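Local atomic coordinates of pectate lyase II (Xanthomonas campestris pv. campestris, PDB entry 2QY1), a protein that probably cleaves the pectate of plant cell walls as a secreted lyase of polysaccharide lyase family 1. Residues H217-Y222 with Y304-T309. The protein carries 2 engineered substitutions. Sequence-based numbering, arbitrary orientation.
Sequences HIYNNY and YIYTVT
His217 meets two tyrosines of 304-309, one at the rim of its ring and one through CE1. The hydroxyl of Tyr304 lies at the imidazole edge, near the ring plane, and is hydrogen-bonded to it, with His217 ND1 and Tyr304 OH 2.7 Å apart. The bond is somewhat bent, and either group could be the donor. Neither of these two rings lies over the other. Tyr306 takes the next corner of the imidazole. His217 CE1 points at its face, 3.3 Å from Tyr306 CZ, in an edge-to-face pair with the planes at 74°. With CG anti to the backbone N (chi1 -174°), the imidazole extends toward both tyrosines. Both ring nitrogens of His217 are satisfied: NE2 bonds to Glu242, which also takes the hydroxyl of Tyr306. Tyr304 OH has a second partner in Thr195. The histidine is therefore held in its rotation from two sides.

The Tyr219 and Tyr306 side chains run past one another head to tail. Tyr306 CD2 sits over one face of the Tyr219 ring, offset toward its rim and 3.9 Å from Tyr219 CZ. The planes are oblique, at 44°. Val308 CG1 adds apolar contact at Tyr219 CD1. A water bridges the segments at the ring's outer end. It lies 2.8 Å from Tyr219 OH and donates to Thr307 O at 2.9 Å. Farther along, the Asn220 side chain lies next to Thr309, whose OG1 is bonded to His198.

Together His217, Tyr219, Tyr304 and Tyr306 form an aromatic cluster. It joins strand 215-226 to the extended chain leading to helix 314-321. This is packing of a C-terminal segment along the outside of a parallel beta-helix, the fold of the pectate lyases.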
loop_
_atom_site.group_PDB
_atom_site.type_symbol
_atom_site.label_atom_id
_atom_site.label_comp_id
_atom_site.label_asym_id
_atom_site.label_seq_id
_atom_site.Cartn_x
_atom_site.Cartn_y
_atom_site.Cartn_z
ATOM N N HIS A 217 -3.713 3.911 -11.253
ATOM C CA HIS A 217 -2.753 3.551 -12.276
ATOM C C HIS A 217 -1.776 2.575 -11.632
ATOM O O HIS A 217 -1.020 2.937 -10.730
ATOM C CB HIS A 217 -2.048 4.802 -12.799
ATOM C CG HIS A 217 -1.131 4.553 -13.955
ATOM N ND1 HIS A 217 -0.076 5.387 -14.252
ATOM C CD2 HIS A 217 -1.107 3.569 -14.886
ATOM C CE1 HIS A 217 0.554 4.933 -15.321
ATOM N NE2 HIS A 217 -0.048 3.829 -15.722
ATOM N N ILE A 218 -1.834 1.326 -12.082
ATOM C CA ILE A 218 -1.043 0.238 -11.516
ATOM C C ILE A 218 -0.066 -0.244 -12.589
ATOM O O ILE A 218 -0.459 -0.957 -13.511
ATOM C CB ILE A 218 -1.971 -0.916 -11.021
ATOM C CG1 ILE A 218 -2.946 -0.397 -9.953
ATOM C CG2 ILE A 218 -1.159 -2.107 -10.489
ATOM C CD1 ILE A 218 -4.199 -1.254 -9.764
ATOM N N TYR A 219 1.197 0.169 -12.483
ATOM C CA TYR A 219 2.187 -0.133 -13.527
ATOM C C TYR A 219 3.550 -0.550 -12.987
ATOM O O TYR A 219 3.949 -0.120 -11.911
ATOM C CB TYR A 219 2.317 1.032 -14.532
ATOM C CG TYR A 219 3.145 2.225 -14.081
ATOM C CD1 TYR A 219 4.518 2.289 -14.339
ATOM C CD2 TYR A 219 2.550 3.304 -13.430
ATOM C CE1 TYR A 219 5.281 3.388 -13.927
ATOM C CE2 TYR A 219 3.299 4.408 -13.025
ATOM C CZ TYR A 219 4.663 4.444 -13.277
ATOM O OH TYR A 219 5.399 5.538 -12.870
ATOM N N ASN A 220 4.256 -1.389 -13.747
ATOM C CA ASN A 220 5.619 -1.833 -13.409
ATOM C C ASN A 220 5.757 -2.517 -12.046
ATOM O O ASN A 220 6.828 -2.476 -11.431
ATOM C CB ASN A 220 6.626 -0.677 -13.520
ATOM C CG ASN A 220 6.907 -0.265 -14.953
ATOM O OD1 ASN A 220 6.604 -0.989 -15.908
ATOM N ND2 ASN A 220 7.500 0.911 -15.109
ATOM N N ASN A 221 4.675 -3.137 -11.580
ATOM C CA ASN A 221 4.707 -3.935 -10.355
ATOM C C ASN A 221 5.001 -5.399 -10.665
ATOM O O ASN A 221 4.624 -5.909 -11.722
ATOM C CB ASN A 221 3.389 -3.823 -9.586
ATOM C CG ASN A 221 3.022 -2.393 -9.257
ATOM O OD1 ASN A 221 3.611 -1.777 -8.370
ATOM N ND2 ASN A 221 2.034 -1.858 -9.963
ATOM N N TYR A 222 5.680 -6.065 -9.735
ATOM C CA TYR A 222 6.006 -7.481 -9.879
ATOM C C TYR A 222 5.192 -8.301 -8.884
ATOM O O TYR A 222 5.237 -8.052 -7.675
ATOM C CB TYR A 222 7.517 -7.706 -9.701
ATOM C CG TYR A 222 7.946 -9.158 -9.575
ATOM C CD1 TYR A 222 7.660 -10.085 -10.582
ATOM C CD2 TYR A 222 8.656 -9.599 -8.457
ATOM C CE1 TYR A 222 8.051 -11.414 -10.466
ATOM C CE2 TYR A 222 9.059 -10.930 -8.335
ATOM C CZ TYR A 222 8.756 -11.829 -9.345
ATOM O OH TYR A 222 9.148 -13.145 -9.232
ATOM N N TYR A 304 -0.049 13.461 -15.466
ATOM C CA TYR A 304 1.360 13.392 -15.078
ATOM C C TYR A 304 2.216 12.604 -16.068
ATOM O O TYR A 304 1.701 11.815 -16.869
ATOM C CB TYR A 304 1.525 12.834 -13.656
ATOM C CG TYR A 304 0.972 11.440 -13.426
ATOM C CD1 TYR A 304 -0.205 11.252 -12.702
ATOM C CD2 TYR A 304 1.639 10.310 -13.906
ATOM C CE1 TYR A 304 -0.713 9.977 -12.471
ATOM C CE2 TYR A 304 1.137 9.027 -13.685
ATOM C CZ TYR A 304 -0.037 8.870 -12.963
ATOM O OH TYR A 304 -0.532 7.607 -12.731
ATOM N N ILE A 305 3.525 12.829 -15.987
ATOM C CA ILE A 305 4.506 12.166 -16.840
ATOM C C ILE A 305 5.132 10.992 -16.090
ATOM O O ILE A 305 5.434 11.101 -14.900
ATOM C CB ILE A 305 5.618 13.164 -17.279
ATOM C CG1 ILE A 305 5.013 14.430 -17.919
ATOM C CG2 ILE A 305 6.645 12.487 -18.192
ATOM C CD1 ILE A 305 4.212 14.203 -19.201
ATOM N N TYR A 306 5.319 9.870 -16.786
ATOM C CA TYR A 306 5.936 8.682 -16.187
ATOM C C TYR A 306 6.764 7.877 -17.190
ATOM O O TYR A 306 6.438 7.826 -18.375
ATOM C CB TYR A 306 4.875 7.796 -15.514
ATOM C CG TYR A 306 3.838 7.199 -16.448
ATOM C CD1 TYR A 306 2.773 7.965 -16.930
ATOM C CD2 TYR A 306 3.908 5.858 -16.828
ATOM C CE1 TYR A 306 1.817 7.413 -17.782
ATOM C CE2 TYR A 306 2.954 5.301 -17.675
ATOM C CZ TYR A 306 1.914 6.081 -18.149
ATOM O OH TYR A 306 0.972 5.524 -18.985
ATOM N N THR A 307 7.840 7.265 -16.700
ATOM C CA THR A 307 8.711 6.421 -17.519
ATOM C C THR A 307 8.444 4.951 -17.221
ATOM O O THR A 307 8.609 4.497 -16.086
ATOM C CB THR A 307 10.211 6.739 -17.282
ATOM O OG1 THR A 307 10.472 8.106 -17.624
ATOM C CG2 THR A 307 11.106 5.841 -18.133
ATOM N N VAL A 308 8.026 4.215 -18.245
ATOM C CA VAL A 308 7.727 2.795 -18.085
ATOM C C VAL A 308 8.969 1.931 -18.282
ATOM O O VAL A 308 9.695 2.079 -19.268
ATOM C CB VAL A 308 6.583 2.312 -19.028
ATOM C CG1 VAL A 308 5.243 2.861 -18.567
ATOM C CG2 VAL A 308 6.854 2.699 -20.480
ATOM N N THR A 309 9.220 1.052 -17.315
ATOM C CA THR A 309 10.191 -0.020 -17.464
ATOM C C THR A 309 9.557 -1.038 -18.406
ATOM O O THR A 309 8.393 -1.398 -18.212
ATOM C CB THR A 309 10.485 -0.700 -16.104
ATOM O OG1 THR A 309 10.899 0.285 -15.150
ATOM C CG2 THR A 309 11.577 -1.762 -16.234
HETATM O O HOH W 1 8.162 5.482 -13.357
#